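Local coordinates for protein glucosamine kinase (Streptacidiphilus jiangxiensis, PDB 6HWJ) that phosphorylates D-glucosamine with ATP and magnesium to give D-glucosamine 6-phosphate, and to a lesser extent also acts on glucose, at residues 147-152 with 167-172; 113-118 with 123-128; 49-54 with 139-144; 236-241 with 389-394. One frame throughout, in Å; residues are numbered along the deposited sequence.

From the N terminus, interaction 3 opens first: the end of strand 45-51 meets the turn at 139-144 and closes a long loop. Interaction 2, a beta hairpin with a short connection between 113-118 and 123-128, lies wholly within that loop. Interaction 1 follows directly, closing a short loop that brings helix 148-157 against strand 166-172. It reaches the same six-stranded sheet as interaction 2, and Leu-172 packs on Val-49 of interaction 3. Interaction 4 comes last, its loop spanning 147 residues in the largely helical C-terminal part. No two loops cross, and interactions 2 and 4 lie on opposite sides of the chain's centre, about 36 Å apart between centres.

Interaction 1 (147-152 with 167-172); sequences PAAQRI and WGLLTL
Ala-149 and Ile-152 of helix 148-157 pack on Leu-169 and Thr-171 of strand 166-172 in a buried, apolar helix-on-sheet contact. The short axes approach to 9.4 Å and run at 142°, so the helix lies roughly antiparallel to this inner strand of a six-stranded antiparallel sheet. Its place in the chain, after the strand bearing the inferred ATP-binding Lys-133, is consistent with helix C of the protein-kinase-like fold. Leu-169 is the strand residue that meets both Ala-149 and Ile-152. Its CG stands anti to the carbonyl carbon (chi1 -61°), and methyl CD1 reaches the helix backbone, 3.4 Å from Ala-149 O. The same CD1 lies beside the side chain of the next helical turn, 4.4 Å from Ile-152 CG2. Two residues along the strand, Thr-171 presents its methyl rather than its hydroxyl: CG2 sits 3.7 Å from Ala-149 CB, while OG1 makes a weak hydrogen bond to Val-99 O. Leu-170, between them, points to the other face of the sheet and packs on Leu-39 of strand 34-42. The end of Arg-151 leads away from the strand, and its NE bonds to Val-297 O. No hydrogen bond joins residues 147-152 to 167-172; the contact between the two segments is therefore made of van der Waals packing, with Leu-169 CD1 lying against a backbone oxygen, and without a directional bond.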
loop_
_atom_site.group_PDB
_atom_site.type_symbol
_atom_site.label_atom_id
_atom_site.label_comp_id
_atom_site.label_asym_id
_atom_site.label_seq_id
_atom_site.Cartn_x
_atom_site.Cartn_y
_atom_site.Cartn_z
ATOM N N PRO A 147 5.844 -6.631 -2.124
ATOM C CA PRO A 147 5.554 -6.986 -3.518
ATOM C C PRO A 147 5.400 -5.795 -4.455
ATOM O O PRO A 147 4.952 -5.995 -5.593
ATOM C CB PRO A 147 4.226 -7.727 -3.386
ATOM C CG PRO A 147 3.517 -6.938 -2.301
ATOM C CD PRO A 147 4.620 -6.583 -1.307
ATOM N N ALA A 148 5.718 -4.582 -4.004
ATOM C CA ALA A 148 5.397 -3.394 -4.795
ATOM C C ALA A 148 5.949 -3.475 -6.218
ATOM O O ALA A 148 5.308 -3.019 -7.164
ATOM C CB ALA A 148 5.914 -2.139 -4.087
ATOM N N ALA A 149 7.137 -4.059 -6.394
ATOM C CA ALA A 149 7.705 -4.164 -7.735
ATOM C C ALA A 149 6.874 -5.090 -8.625
ATOM O O ALA A 149 6.703 -4.828 -9.828
ATOM C CB ALA A 149 9.141 -4.685 -7.668
ATOM N N GLN A 150 6.377 -6.186 -8.066
ATOM C CA GLN A 150 5.552 -7.103 -8.852
ATOM C C GLN A 150 4.191 -6.487 -9.158
ATOM O O GLN A 150 3.637 -6.700 -10.236
ATOM C CB GLN A 150 5.385 -8.431 -8.121
ATOM C CG GLN A 150 6.648 -9.278 -8.084
ATOM C CD GLN A 150 7.748 -8.667 -7.234
ATOM O OE1 GLN A 150 7.499 -8.186 -6.129
ATOM N NE2 GLN A 150 8.976 -8.678 -7.754
ATOM N N ARG A 151 3.631 -5.733 -8.211
ATOM C CA ARG A 151 2.348 -5.079 -8.451
ATOM C C ARG A 151 2.466 -4.011 -9.534
ATOM O O ARG A 151 1.675 -3.990 -10.486
ATOM C CB ARG A 151 1.826 -4.456 -7.153
ATOM C CG ARG A 151 1.608 -5.470 -6.026
ATOM C CD ARG A 151 0.466 -6.417 -6.276
ATOM N NE ARG A 151 0.402 -7.434 -5.222
ATOM C CZ ARG A 151 1.195 -8.505 -5.152
ATOM N NH1 ARG A 151 2.101 -8.736 -6.077
ATOM N NH2 ARG A 151 1.076 -9.348 -4.153
ATOM N N ILE A 152 3.452 -3.115 -9.405
ATOM C CA ILE A 152 3.589 -2.022 -10.359
ATOM C C ILE A 152 3.864 -2.558 -11.756
ATOM O O ILE A 152 3.261 -2.115 -12.740
ATOM C CB ILE A 152 4.688 -1.041 -9.891
ATOM C CG1 ILE A 152 4.227 -0.320 -8.618
ATOM C CG2 ILE A 152 4.975 -0.020 -10.993
ATOM C CD1 ILE A 152 5.312 0.456 -7.893
ATOM N N TRP A 167 8.434 4.644 -14.295
ATOM C CA TRP A 167 9.623 4.828 -15.103
ATOM C C TRP A 167 10.546 3.624 -15.060
ATOM O O TRP A 167 11.107 3.236 -16.085
ATOM C CB TRP A 167 10.415 6.050 -14.616
ATOM C CG TRP A 167 9.801 7.383 -14.927
ATOM C CD1 TRP A 167 8.473 7.684 -15.003
ATOM C CD2 TRP A 167 10.510 8.602 -15.187
ATOM N NE1 TRP A 167 8.308 9.012 -15.294
ATOM C CE2 TRP A 167 9.541 9.603 -15.415
ATOM C CE3 TRP A 167 11.866 8.942 -15.249
ATOM C CZ2 TRP A 167 9.881 10.918 -15.691
ATOM C CZ3 TRP A 167 12.214 10.251 -15.544
ATOM C CH2 TRP A 167 11.225 11.226 -15.764
ATOM N N GLY A 168 10.729 3.030 -13.878
ATOM C CA GLY A 168 11.571 1.859 -13.787
ATOM C C GLY A 168 11.494 1.219 -12.423
ATOM O O GLY A 168 11.025 1.818 -11.445
ATOM N N LEU A 169 11.990 -0.010 -12.381
ATOM C CA LEU A 169 12.106 -0.792 -11.170
ATOM C C LEU A 169 13.472 -1.453 -11.128
ATOM O O LEU A 169 13.939 -1.988 -12.140
ATOM C CB LEU A 169 11.023 -1.873 -11.127
ATOM C CG LEU A 169 9.587 -1.363 -11.133
ATOM C CD1 LEU A 169 8.630 -2.504 -11.415
ATOM C CD2 LEU A 169 9.292 -0.692 -9.805
ATOM N N LEU A 170 14.102 -1.425 -9.959
ATOM C CA LEU A 170 15.340 -2.156 -9.712
ATOM C C LEU A 170 15.055 -3.245 -8.692
ATOM O O LEU A 170 14.615 -2.948 -7.572
ATOM C CB LEU A 170 16.443 -1.238 -9.200
ATOM C CG LEU A 170 17.728 -1.943 -8.757
ATOM C CD1 LEU A 170 18.343 -2.700 -9.942
ATOM C CD2 LEU A 170 18.732 -0.975 -8.158
ATOM N N THR A 171 15.291 -4.499 -9.084
ATOM C CA THR A 171 15.060 -5.631 -8.201
ATOM C C THR A 171 16.283 -6.535 -8.163
ATOM O O THR A 171 17.131 -6.523 -9.064
ATOM C CB THR A 171 13.832 -6.453 -8.639
ATOM O OG1 THR A 171 14.046 -6.943 -9.969
ATOM C CG2 THR A 171 12.577 -5.592 -8.596
ATOM N N LEU A 172 16.359 -7.314 -7.094
ATOM C CA LEU A 172 17.386 -8.310 -6.895
ATOM C C LEU A 172 16.773 -9.661 -7.230
ATOM O O LEU A 172 15.731 -10.019 -6.677
ATOM C CB LEU A 172 17.888 -8.272 -5.453
ATOM C CG LEU A 172 19.108 -9.118 -5.065
ATOM C CD1 LEU A 172 20.397 -8.534 -5.588
ATOM C CD2 LEU A 172 19.145 -9.234 -3.544
#

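Interaction 2 (113-118 with 123-128); sequences RGIIVD and SVIVGE
Arg-113 grips Glu-128 side-on, one nitrogen to each carboxylate oxygen. NE donates to OE2 of Glu-128 at 2.9 Å with a nearly straight N-H...O angle of 167°, and NH1 of Arg-113 reaches OE1 of Glu-128 at 2.8 Å. Both oxygens use their syn lone pairs, and the guanidinium and carboxylate planes are only 18° apart, which is the geometry of a bidentate salt bridge. A bend at chi3 (64°) in Arg-113 turns the guanidinium edge to the acid, and NH1 has a second, weak bond to the hydroxyl of Tyr-187, an inferred ATP-binding residue. The backbones pair as an antiparallel hairpin: Arg-113 N bonds to Ile-125 O at 2.8 Å, and Ile-125 N returns to Arg-113 O at 2.7 Å. Ile-115 N to Ser-123 O is a weak bond of 3.3 Å, and a water links Ile-115 O with Ser-123 N. The connecting loop's place between strands 112-115 and 123-126, ahead of the strand with Lys-133, is consistent with the nucleotide-covering loop of protein-kinase-like enzymes. On the face that carries Arg-113, Ile-125 lays CD1 over the guanidinium, 3.2 Å from NH1, and crosses Ile-115 at about a right angle. Across the other face, Val-124 and Val-126 pack on Ala-80 of helix 79-88. Strand 112-115 is an outermost strand of the sheet, while strand 123-126 pairs on its inner side with strand 130-134, where Ser-123 touches Val-131 and Lys-133.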
loop_
_atom_site.group_PDB
_atom_site.type_symbol
_atom_site.label_atom_id
_atom_site.label_comp_id
_atom_site.label_asym_id
_atom_site.label_seq_id
_atom_site.Cartn_x
_atom_site.Cartn_y
_atom_site.Cartn_z
ATOM N N ARG A 113 16.300 16.453 -5.368
ATOM C CA ARG A 113 15.762 17.151 -4.205
ATOM C C ARG A 113 15.131 16.123 -3.280
ATOM O O ARG A 113 14.253 15.363 -3.702
ATOM C CB ARG A 113 14.743 18.209 -4.645
ATOM C CG ARG A 113 14.042 18.916 -3.502
ATOM C CD ARG A 113 13.243 20.126 -3.999
ATOM N NE ARG A 113 12.141 19.771 -4.886
ATOM C CZ ARG A 113 10.924 19.414 -4.473
ATOM N NH1 ARG A 113 9.975 19.133 -5.358
ATOM N NH2 ARG A 113 10.651 19.337 -3.178
ATOM N N GLY A 114 15.579 16.092 -2.027
ATOM C CA GLY A 114 15.028 15.152 -1.072
ATOM C C GLY A 114 13.690 15.603 -0.526
ATOM O O GLY A 114 13.409 16.795 -0.409
ATOM N N ILE A 115 12.849 14.622 -0.189
ATOM C CA ILE A 115 11.543 14.872 0.411
ATOM C C ILE A 115 11.289 13.796 1.455
ATOM O O ILE A 115 11.712 12.647 1.303
ATOM C CB ILE A 115 10.389 14.885 -0.617
ATOM C CG1 ILE A 115 10.416 13.621 -1.465
ATOM C CG2 ILE A 115 10.475 16.133 -1.478
ATOM C CD1 ILE A 115 9.115 13.359 -2.200
ATOM N N ILE A 116 10.582 14.171 2.513
ATOM C CA ILE A 116 10.349 13.277 3.641
ATOM C C ILE A 116 9.019 12.571 3.434
ATOM O O ILE A 116 7.973 13.220 3.321
ATOM C CB ILE A 116 10.369 14.040 4.975
ATOM C CG1 ILE A 116 11.810 14.330 5.405
ATOM C CG2 ILE A 116 9.648 13.242 6.058
ATOM C CD1 ILE A 116 12.546 15.312 4.512
ATOM N N VAL A 117 9.064 11.239 3.382
ATOM C CA VAL A 117 7.874 10.403 3.301
ATOM C C VAL A 117 8.127 9.150 4.129
ATOM O O VAL A 117 9.260 8.666 4.228
ATOM C CB VAL A 117 7.523 10.023 1.845
ATOM C CG1 VAL A 117 6.111 9.451 1.774
ATOM C CG2 VAL A 117 7.674 11.222 0.925
ATOM N N ASP A 118 7.063 8.626 4.729
ATOM C CA ASP A 118 7.155 7.406 5.528
ATOM C C ASP A 118 8.080 7.603 6.726
ATOM O O ASP A 118 9.295 7.420 6.627
ATOM C CB ASP A 118 7.653 6.242 4.668
ATOM C CG ASP A 118 6.893 6.117 3.360
ATOM O OD1 ASP A 118 5.666 6.366 3.356
ATOM O OD2 ASP A 118 7.525 5.776 2.334
ATOM N N SER A 123 12.998 8.915 -0.225
ATOM C CA SER A 123 12.504 9.365 -1.525
ATOM C C SER A 123 13.258 10.599 -1.994
ATOM O O SER A 123 13.457 11.545 -1.227
ATOM C CB SER A 123 11.003 9.684 -1.476
ATOM O OG SER A 123 10.242 8.497 -1.326
ATOM N N VAL A 124 13.625 10.599 -3.275
ATOM C CA VAL A 124 14.392 11.659 -3.910
ATOM C C VAL A 124 13.672 12.064 -5.191
ATOM O O VAL A 124 13.434 11.218 -6.071
ATOM C CB VAL A 124 15.824 11.204 -4.234
ATOM C CG1 VAL A 124 16.613 12.358 -4.874
ATOM C CG2 VAL A 124 16.521 10.732 -2.963
ATOM N N ILE A 125 13.342 13.341 -5.304
ATOM C CA ILE A 125 12.730 13.877 -6.520
ATOM C C ILE A 125 13.832 14.197 -7.524
ATOM O O ILE A 125 14.816 14.874 -7.197
ATOM C CB ILE A 125 11.887 15.125 -6.205
ATOM C CG1 ILE A 125 10.803 14.800 -5.191
ATOM C CG2 ILE A 125 11.274 15.667 -7.482
ATOM C CD1 ILE A 125 10.043 16.017 -4.686
ATOM N N VAL A 126 13.692 13.689 -8.740
ATOM C CA VAL A 126 14.691 13.909 -9.782
ATOM C C VAL A 126 14.037 14.641 -10.942
ATOM O O VAL A 126 12.916 14.311 -11.356
ATOM C CB VAL A 126 15.321 12.574 -10.246
ATOM C CG1 VAL A 126 16.544 12.839 -11.121
ATOM C CG2 VAL A 126 15.731 11.753 -9.053
ATOM N N GLY A 127 14.740 15.655 -11.453
ATOM C CA GLY A 127 14.215 16.468 -12.543
ATOM C C GLY A 127 12.905 17.158 -12.251
ATOM O O GLY A 127 12.221 17.599 -13.189
ATOM N N GLU A 128 12.530 17.270 -10.975
ATOM C CA GLU A 128 11.219 17.790 -10.579
ATOM C C GLU A 128 10.078 17.108 -11.329
ATOM O O GLU A 128 8.998 17.675 -11.483
ATOM C CB GLU A 128 11.154 19.312 -10.770
ATOM C CG GLU A 128 12.164 20.049 -9.878
ATOM C CD GLU A 128 11.974 19.738 -8.404
ATOM O OE1 GLU A 128 10.813 19.605 -7.965
ATOM O OE2 GLU A 128 12.987 19.628 -7.678
HETATM O O HOH W 1 12.661 10.267 2.323
HETATM O O HOH W 2 10.047 7.133 1.115
#

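Interaction 3 (49-54 with 139-144); sequences VVRSAD and PAEGEP
Arg-51, at the end of strand 45-51, faces Glu-141 in the type II beta turn from Ala-140 to Glu-143, in a small surface contact that links an antiparallel sheet to the loop leading into helix 148-157. The ionic part is slight: Arg-51 NH2 lies 3.8 Å from Glu-141 OE1, a long salt bridge without a hydrogen bond. The oxygen is at the guanidinium edge, but the two flat groups are turned 49° apart and the side chains cross at about a right angle. The firmer salt bridge of Arg-51 NH2 is to Asp-36 OD2 on the adjoining strand 34-42. Local hydrogen bonds shape each side. Within the turn Glu-143 N bonds to Ala-140 O at 3.0 Å, with Gly-142 at a positive phi of 79°. Beyond the strand, Ser-52 OG donates to Asp-54 OD1 at 2.6 Å, on the syn side of the carboxylate but 19° out of its plane; OG also meets Trp-58 NE1 and Ala-56 O, and OD1 also receives Ala-56 N. The hydrogen-bonded link across the contact runs through a water: it accepts an N-H from each side, 2.7 Å from Arg-51 NH1 and 2.9 Å from Glu-141 N.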
loop_
_atom_site.group_PDB
_atom_site.type_symbol
_atom_site.label_atom_id
_atom_site.label_comp_id
_atom_site.label_asym_id
_atom_site.label_seq_id
_atom_site.Cartn_x
_atom_site.Cartn_y
_atom_site.Cartn_z
ATOM N N VAL A 49 23.777 -3.981 -2.054
ATOM C CA VAL A 49 23.040 -4.811 -1.114
ATOM C C VAL A 49 24.047 -5.235 -0.058
ATOM O O VAL A 49 24.987 -5.984 -0.349
ATOM C CB VAL A 49 22.401 -6.018 -1.807
ATOM C CG1 VAL A 49 21.747 -6.920 -0.780
ATOM C CG2 VAL A 49 21.389 -5.547 -2.856
ATOM N N VAL A 50 23.892 -4.705 1.151
ATOM C CA VAL A 50 24.905 -4.798 2.190
ATOM C C VAL A 50 24.324 -5.566 3.363
ATOM O O VAL A 50 23.152 -5.400 3.720
ATOM C CB VAL A 50 25.408 -3.411 2.626
ATOM C CG1 VAL A 50 26.491 -3.515 3.678
ATOM C CG2 VAL A 50 25.914 -2.642 1.400
ATOM N N ARG A 51 25.151 -6.413 3.947
ATOM C CA ARG A 51 24.803 -7.170 5.147
ATOM C C ARG A 51 25.600 -6.630 6.322
ATOM O O ARG A 51 26.834 -6.531 6.252
ATOM C CB ARG A 51 25.082 -8.653 4.918
ATOM C CG ARG A 51 24.448 -9.590 5.899
ATOM C CD ARG A 51 24.824 -11.038 5.564
ATOM N NE ARG A 51 24.377 -11.425 4.224
ATOM C CZ ARG A 51 23.339 -12.226 3.973
ATOM N NH1 ARG A 51 22.623 -12.745 4.965
ATOM N NH2 ARG A 51 23.024 -12.515 2.719
ATOM N N SER A 52 24.901 -6.260 7.391
ATOM C CA SER A 52 25.585 -5.971 8.636
ATOM C C SER A 52 25.900 -7.291 9.372
ATOM O O SER A 52 25.422 -8.371 9.010
ATOM C CB SER A 52 24.741 -5.029 9.496
ATOM O OG SER A 52 23.366 -5.358 9.450
ATOM N N ALA A 53 26.738 -7.196 10.398
ATOM C CA ALA A 53 27.250 -8.389 11.066
ATOM C C ALA A 53 26.165 -9.184 11.775
ATOM O O ALA A 53 26.408 -10.334 12.163
ATOM C CB ALA A 53 28.352 -8.002 12.070
ATOM N N ASP A 54 24.980 -8.606 11.958
ATOM C CA ASP A 54 23.846 -9.310 12.537
ATOM C C ASP A 54 22.980 -9.977 11.473
ATOM O O ASP A 54 21.841 -10.347 11.761
ATOM C CB ASP A 54 22.996 -8.342 13.363
ATOM C CG ASP A 54 22.484 -7.165 12.534
ATOM O OD1 ASP A 54 22.833 -7.091 11.331
ATOM O OD2 ASP A 54 21.742 -6.320 13.079
ATOM N N PRO A 139 14.297 -7.973 3.251
ATOM C CA PRO A 139 14.134 -9.284 3.897
ATOM C C PRO A 139 15.403 -10.115 3.786
ATOM O O PRO A 139 16.309 -9.823 2.996
ATOM C CB PRO A 139 12.972 -9.925 3.127
ATOM C CG PRO A 139 12.963 -9.234 1.798
ATOM C CD PRO A 139 13.453 -7.821 2.049
ATOM N N ALA A 140 15.469 -11.161 4.616
ATOM C CA ALA A 140 16.536 -12.143 4.483
ATOM C C ALA A 140 16.501 -12.769 3.090
ATOM O O ALA A 140 15.486 -12.754 2.399
ATOM C CB ALA A 140 16.399 -13.232 5.549
ATOM N N GLU A 141 17.635 -13.325 2.679
ATOM C CA GLU A 141 17.747 -13.864 1.327
ATOM C C GLU A 141 16.747 -14.994 1.125
ATOM O O GLU A 141 16.622 -15.889 1.962
ATOM C CB GLU A 141 19.169 -14.359 1.069
ATOM C CG GLU A 141 19.441 -14.735 -0.380
ATOM C CD GLU A 141 20.908 -15.040 -0.637
ATOM O OE1 GLU A 141 21.669 -15.207 0.346
ATOM O OE2 GLU A 141 21.299 -15.106 -1.823
ATOM N N GLY A 142 16.023 -14.939 0.010
ATOM C CA GLY A 142 15.015 -15.920 -0.302
ATOM C C GLY A 142 13.691 -15.751 0.408
ATOM O O GLY A 142 12.760 -16.506 0.117
ATOM N N GLU A 143 13.568 -14.784 1.324
ATOM C CA GLU A 143 12.306 -14.614 2.028
ATOM C C GLU A 143 11.510 -13.457 1.437
ATOM O O GLU A 143 12.083 -12.446 1.022
ATOM C CB GLU A 143 12.548 -14.347 3.518
ATOM C CG GLU A 143 13.109 -15.541 4.269
ATOM C CD GLU A 143 13.036 -15.367 5.773
ATOM O OE1 GLU A 143 12.477 -14.344 6.227
ATOM O OE2 GLU A 143 13.534 -16.253 6.500
ATOM N N PRO A 144 10.178 -13.558 1.408
ATOM C CA PRO A 144 9.385 -12.519 0.749
ATOM C C PRO A 144 9.462 -11.191 1.481
ATOM O O PRO A 144 9.472 -11.139 2.709
ATOM C CB PRO A 144 7.950 -13.078 0.774
ATOM C CG PRO A 144 8.082 -14.508 1.183
ATOM C CD PRO A 144 9.319 -14.605 2.000
HETATM O O HOH W 3 20.066 -13.333 4.203
#

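Interaction 4 (236-241 with 389-394); sequences RGRTPA and ADDLFD
Arg-238 NH1 donates to Asp-391 OD2 at 3.2 Å, a weak hydrogen bond within a salt bridge. The second terminal nitrogen, NH2 of Arg-238, makes a longer and likewise weak bond to Asp-391 OD1 at 3.4 Å. Both bonds are bent (the first at 152°), and although the carboxylate carbon lies in the guanidinium plane at its edge, the two flat groups stand 74° apart. The pair is therefore joined end-on but steeply twisted, unlike the coplanar grip of a strong bidentate bridge. Each side chain leaves the backbone with CG between N and the carbonyl carbon, at chi1 64° in Arg-238; the arginine chain then bends at chi3 as it spans the gap between the backbones, whose nearest CA atoms, those of Arg-238 and Leu-392, are 8.4 Å apart. The contact joins the exit of helix 212-234, after which Gly-237 is the first residue to leave helical backbone angles, with positive phi, and the chain runs on into the outermost strand 239-240 of a small antiparallel sheet, to a 3-10 turn at 390-392 between helices 362-386 and 398-416. Within the turn Leu-392 N to Ala-389 O and Phe-393 N to Asp-390 O are both weak bonds of 3.4 Å. Arg-238 NH2 approaches Leu-392 CB obliquely at 4.4 Å. The side chain of Arg-238 also touches Ile-295 of strand 293-295. Leu-392 is buried against His-230 and Ala-234 of helix 212-234, Ala-335 of helix 335-356 and Tyr-380 of helix 362-386.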
loop_
_atom_site.group_PDB
_atom_site.type_symbol
_atom_site.label_atom_id
_atom_site.label_comp_id
_atom_site.label_asym_id
_atom_site.label_seq_id
_atom_site.Cartn_x
_atom_site.Cartn_y
_atom_site.Cartn_z
ATOM N N ARG A 236 -1.444 -12.195 -13.801
ATOM C CA ARG A 236 -0.349 -13.002 -13.281
ATOM C C ARG A 236 -0.825 -14.353 -12.762
ATOM O O ARG A 236 0.007 -15.196 -12.403
ATOM C CB ARG A 236 0.383 -12.260 -12.164
ATOM C CG ARG A 236 1.213 -11.071 -12.656
ATOM C CD ARG A 236 2.301 -10.674 -11.660
ATOM N NE ARG A 236 3.294 -11.730 -11.472
ATOM C CZ ARG A 236 3.319 -12.576 -10.441
ATOM N NH1 ARG A 236 2.405 -12.504 -9.480
ATOM N NH2 ARG A 236 4.265 -13.501 -10.374
ATOM N N GLY A 237 -2.126 -14.577 -12.709
ATOM C CA GLY A 237 -2.682 -15.850 -12.311
ATOM C C GLY A 237 -3.477 -15.736 -11.027
ATOM O O GLY A 237 -3.614 -14.668 -10.433
ATOM N N ARG A 238 -3.999 -16.880 -10.601
ATOM C CA ARG A 238 -4.818 -16.935 -9.397
ATOM C C ARG A 238 -4.535 -18.248 -8.692
ATOM O O ARG A 238 -4.014 -19.191 -9.293
ATOM C CB ARG A 238 -6.303 -16.812 -9.733
ATOM C CG ARG A 238 -6.807 -17.979 -10.575
ATOM C CD ARG A 238 -8.221 -17.739 -11.067
ATOM N NE ARG A 238 -8.322 -16.486 -11.811
ATOM C CZ ARG A 238 -9.438 -16.036 -12.370
ATOM N NH1 ARG A 238 -10.555 -16.739 -12.276
ATOM N NH2 ARG A 238 -9.434 -14.885 -13.030
ATOM N N THR A 239 -4.902 -18.298 -7.412
ATOM C CA THR A 239 -4.701 -19.489 -6.579
ATOM C C THR A 239 -5.986 -19.757 -5.809
ATOM O O THR A 239 -6.459 -18.863 -5.081
ATOM C CB THR A 239 -3.529 -19.296 -5.621
ATOM O OG1 THR A 239 -2.336 -18.967 -6.353
ATOM C CG2 THR A 239 -3.299 -20.551 -4.809
ATOM N N PRO A 240 -6.572 -20.951 -5.894
ATOM C CA PRO A 240 -7.763 -21.244 -5.077
ATOM C C PRO A 240 -7.413 -21.285 -3.596
ATOM O O PRO A 240 -6.447 -21.938 -3.187
ATOM C CB PRO A 240 -8.223 -22.621 -5.579
ATOM C CG PRO A 240 -7.531 -22.829 -6.891
ATOM C CD PRO A 240 -6.228 -22.067 -6.797
ATOM N N ALA A 241 -8.192 -20.563 -2.792
ATOM C CA ALA A 241 -8.077 -20.676 -1.348
ATOM C C ALA A 241 -8.352 -22.110 -0.912
ATOM O O ALA A 241 -9.234 -22.779 -1.447
ATOM C CB ALA A 241 -9.048 -19.724 -0.662
ATOM N N ALA A 389 -13.473 -10.250 -16.705
ATOM C CA ALA A 389 -12.769 -10.643 -15.490
ATOM C C ALA A 389 -13.746 -10.827 -14.334
ATOM O O ALA A 389 -13.378 -10.639 -13.169
ATOM C CB ALA A 389 -11.704 -9.614 -15.124
ATOM N N ASP A 390 -14.990 -11.200 -14.641
ATOM C CA ASP A 390 -16.033 -11.266 -13.621
ATOM C C ASP A 390 -15.662 -12.212 -12.480
ATOM O O ASP A 390 -16.013 -11.964 -11.316
ATOM C CB ASP A 390 -17.358 -11.730 -14.240
ATOM C CG ASP A 390 -17.687 -11.017 -15.535
ATOM O OD1 ASP A 390 -17.011 -11.273 -16.553
ATOM O OD2 ASP A 390 -18.627 -10.201 -15.529
ATOM N N ASP A 391 -14.969 -13.310 -12.794
ATOM C CA ASP A 391 -14.816 -14.417 -11.857
ATOM C C ASP A 391 -13.765 -14.181 -10.775
ATOM O O ASP A 391 -13.620 -15.027 -9.886
ATOM C CB ASP A 391 -14.466 -15.702 -12.625
ATOM C CG ASP A 391 -13.332 -15.503 -13.618
ATOM O OD1 ASP A 391 -12.753 -14.394 -13.659
ATOM O OD2 ASP A 391 -13.025 -16.457 -14.365
ATOM N N LEU A 392 -13.015 -13.077 -10.814
ATOM C CA LEU A 392 -12.082 -12.827 -9.729
ATOM C C LEU A 392 -12.769 -12.271 -8.496
ATOM O O LEU A 392 -12.183 -12.300 -7.406
ATOM C CB LEU A 392 -10.973 -11.878 -10.205
ATOM C CG LEU A 392 -11.336 -10.480 -10.651
ATOM C CD1 LEU A 392 -11.424 -9.524 -9.472
ATOM C CD2 LEU A 392 -10.310 -9.996 -11.676
ATOM N N PHE A 393 -14.006 -11.804 -8.631
ATOM C CA PHE A 393 -14.754 -11.196 -7.532
ATOM C C PHE A 393 -15.767 -12.207 -6.998
ATOM O O PHE A 393 -16.710 -12.571 -7.698
ATOM C CB PHE A 393 -15.434 -9.908 -8.007
ATOM C CG PHE A 393 -16.248 -9.217 -6.934
ATOM C CD1 PHE A 393 -15.712 -8.993 -5.675
ATOM C CD2 PHE A 393 -17.538 -8.793 -7.192
ATOM C CE1 PHE A 393 -16.448 -8.377 -4.698
ATOM C CE2 PHE A 393 -18.278 -8.160 -6.205
ATOM C CZ PHE A 393 -17.733 -7.954 -4.960
ATOM N N ASP A 394 -15.552 -12.675 -5.765
ATOM C CA ASP A 394 -16.491 -13.568 -5.063
ATOM C C ASP A 394 -17.207 -12.732 -4.004
ATOM O O ASP A 394 -16.658 -12.477 -2.924
ATOM C CB ASP A 394 -15.747 -14.745 -4.447
ATOM C CG ASP A 394 -16.685 -15.793 -3.841
ATOM O OD1 ASP A 394 -17.898 -15.519 -3.696
ATOM O OD2 ASP A 394 -16.190 -16.880 -3.483
#